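Local atomic coordinates of Exo-beta-1,3-galactanase (Bifidobacterium bifidum, PDB entry 5FLW), a protein that probably hydrolyses beta-1,3-linked galactans from the chain end to release galactose, as a glycoside hydrolase of family 43. Residues I139-D144 with G149-E154. Residues are numbered along the deposited sequence; the frame is centred on the assembly and turned at random.
Sequences IGVFQD and GYIMSE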
loop_
_atom_site.group_PDB
_atom_site.type_symbol
_atom_site.label_atom_id
_atom_site.label_comp_id
_atom_site.label_asym_id
_atom_site.label_seq_id
_atom_site.Cartn_x
_atom_site.Cartn_y
_atom_site.Cartn_z
ATOM N N ILE A 139 2.689 -4.860 -3.699
ATOM C CA ILE A 139 3.259 -3.643 -4.254
ATOM C C ILE A 139 2.913 -2.448 -3.367
ATOM O O ILE A 139 1.929 -2.457 -2.617
ATOM C CB ILE A 139 2.813 -3.345 -5.710
ATOM C CG1 ILE A 139 1.284 -3.240 -5.772
ATOM C CG2 ILE A 139 3.381 -4.382 -6.709
ATOM C CD1 ILE A 139 0.786 -2.495 -6.999
ATOM N N GLY A 140 3.757 -1.406 -3.486
ATOM C CA GLY A 140 3.451 -0.076 -2.999
ATOM C C GLY A 140 4.035 0.936 -3.968
ATOM O O GLY A 140 4.715 0.561 -4.919
ATOM N N VAL A 141 3.755 2.223 -3.735
ATOM C CA VAL A 141 4.299 3.278 -4.591
ATOM C C VAL A 141 4.956 4.388 -3.767
ATOM O O VAL A 141 4.629 4.622 -2.594
ATOM C CB VAL A 141 3.254 3.867 -5.576
ATOM C CG1 VAL A 141 2.786 2.794 -6.584
ATOM C CG2 VAL A 141 2.076 4.475 -4.805
ATOM N N PHE A 142 5.874 5.112 -4.416
ATOM C CA PHE A 142 6.484 6.285 -3.808
ATOM C C PHE A 142 6.819 7.301 -4.905
ATOM O O PHE A 142 7.342 6.941 -5.960
ATOM C CB PHE A 142 7.730 5.910 -2.976
ATOM C CG PHE A 142 8.498 7.106 -2.453
ATOM C CD1 PHE A 142 8.003 7.868 -1.401
ATOM C CD2 PHE A 142 9.705 7.477 -3.026
ATOM C CE1 PHE A 142 8.689 8.971 -0.951
ATOM C CE2 PHE A 142 10.388 8.574 -2.570
ATOM C CZ PHE A 142 9.877 9.324 -1.528
ATOM N N GLN A 143 6.498 8.565 -4.650
ATOM C CA GLN A 143 6.812 9.664 -5.556
ATOM C C GLN A 143 7.736 10.640 -4.829
ATOM O O GLN A 143 7.362 11.201 -3.789
ATOM C CB GLN A 143 5.532 10.354 -6.015
ATOM C CG GLN A 143 5.754 11.450 -6.997
ATOM C CD GLN A 143 4.457 11.950 -7.567
ATOM O OE1 GLN A 143 3.594 12.469 -6.837
ATOM N NE2 GLN A 143 4.284 11.771 -8.875
ATOM N N ASP A 144 8.944 10.821 -5.366
ATOM C CA ASP A 144 9.984 11.631 -4.743
ATOM C C ASP A 144 9.808 13.124 -5.098
ATOM O O ASP A 144 8.985 13.496 -5.952
ATOM C CB ASP A 144 11.364 11.093 -5.133
ATOM C CG ASP A 144 12.429 11.307 -4.050
ATOM O OD1 ASP A 144 12.245 12.144 -3.136
ATOM O OD2 ASP A 144 13.479 10.636 -4.155
ATOM N N GLY A 149 8.876 8.583 -10.014
ATOM C CA GLY A 149 7.924 7.635 -9.470
ATOM C C GLY A 149 8.553 6.262 -9.322
ATOM O O GLY A 149 9.404 5.860 -10.131
ATOM N N TYR A 150 8.106 5.530 -8.300
ATOM C CA TYR A 150 8.647 4.222 -7.975
ATOM C C TYR A 150 7.524 3.282 -7.586
ATOM O O TYR A 150 6.538 3.683 -6.946
ATOM C CB TYR A 150 9.630 4.296 -6.782
ATOM C CG TYR A 150 10.762 5.232 -7.064
ATOM C CD1 TYR A 150 10.660 6.597 -6.789
ATOM C CD2 TYR A 150 11.945 4.759 -7.643
ATOM C CE1 TYR A 150 11.722 7.483 -7.097
ATOM C CE2 TYR A 150 13.003 5.622 -7.943
ATOM C CZ TYR A 150 12.901 6.979 -7.672
ATOM O OH TYR A 150 13.976 7.784 -7.992
ATOM N N ILE A 151 7.708 2.021 -7.948
ATOM C CA ILE A 151 6.857 0.956 -7.455
ATOM C C ILE A 151 7.731 -0.024 -6.670
ATOM O O ILE A 151 8.792 -0.450 -7.149
ATOM C CB ILE A 151 6.043 0.303 -8.593
ATOM C CG1 ILE A 151 5.089 -0.765 -8.047
ATOM C CG2 ILE A 151 6.940 -0.272 -9.656
ATOM C CD1 ILE A 151 4.022 -1.152 -9.030
ATOM N N MET A 152 7.301 -0.338 -5.444
ATOM C CA MET A 152 7.977 -1.347 -4.642
ATOM C C MET A 152 7.267 -2.666 -4.872
ATOM O O MET A 152 6.035 -2.700 -4.978
ATOM C CB MET A 152 7.980 -0.994 -3.145
ATOM C CG MET A 152 8.637 0.348 -2.802
ATOM S SD MET A 152 7.539 1.796 -2.924
ATOM C CE MET A 152 6.569 1.624 -1.404
ATOM N N SER A 153 8.036 -3.753 -4.952
ATOM C CA SER A 153 7.487 -5.014 -5.453
ATOM C C SER A 153 8.166 -6.191 -4.766
ATOM O O SER A 153 9.361 -6.426 -4.983
ATOM C CB SER A 153 7.703 -5.119 -6.980
ATOM O OG SER A 153 7.444 -6.441 -7.458
ATOM N N GLU A 154 7.397 -6.975 -4.010
ATOM C CA GLU A 154 7.954 -8.145 -3.339
ATOM C C GLU A 154 8.116 -9.295 -4.330
ATOM O O GLU A 154 7.165 -9.668 -5.030
ATOM C CB GLU A 154 7.077 -8.568 -2.153
ATOM C CG GLU A 154 7.760 -9.571 -1.202
ATOM C CD GLU A 154 7.589 -11.037 -1.607
ATOM O OE1 GLU A 154 6.499 -11.403 -2.101
ATOM O OE2 GLU A 154 8.548 -11.834 -1.429
HETATM O O HOH W 1 14.368 10.167 -6.688
#
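Phe142 and Tyr150 pair across the antiparallel hairpin of strands 139-143 and 149-155, hydrogen-bonded through their backbones. A second such pair joins Gly140 and Met152. Each pair makes two backbone bonds, the shortest being Met152 N to Gly140 O and Tyr150 N to Phe142 O, both 2.8 Å.

The tight part lies on the face of Phe142, Tyr150 and Met152. Met152 bends at chi2 (86°) and chi3 (77°), which folds its tip back across the partner strand. Its CE rests 3.7 Å from Val141 N, over the backbone of Gly140, where there is no side chain in the way. Its SD packs 4.1 Å from Phe142 CB. The Phe142 and Tyr150 side chains run side by side, with Phe142 CD2 4.0 Å from Tyr150 CD1. The Tyr150 ring turns an edge to Phe142 O, which lies in its plane. Ile193, on strand 191-196 of the next sheet, packs against both Phe142 and Met152.

On the opposite face Ile139 CG2 meets Ile151 CD1 at 4.0 Å, as close as the aromatic pair. The loose spot is Val141, partly exposed, whose CG1 only just reaches Ile151 CG1 at 4.5 Å. Strand 80-88 packs against Val141.

At the turn end, one water bridges Asp144 OD2 and Tyr150 OH by hydrogen bonds of 2.7 Å each, donating to OD2. Asp144 OD2 also bonds Tyr200 OH, and OD1 forms a salt bridge with Lys195 NZ. A leucine in place of Tyr150 would probably leave this water without its hydroxyl partner and open a gap beside Asp144 CB.

The hairpin forms the first two strands of one four-stranded blade in the five-bladed beta-propeller of family 43. Its chemistry implies a backbone-bonded join within that blade, apolar over most of its length, with polar groups gathered at the turn end.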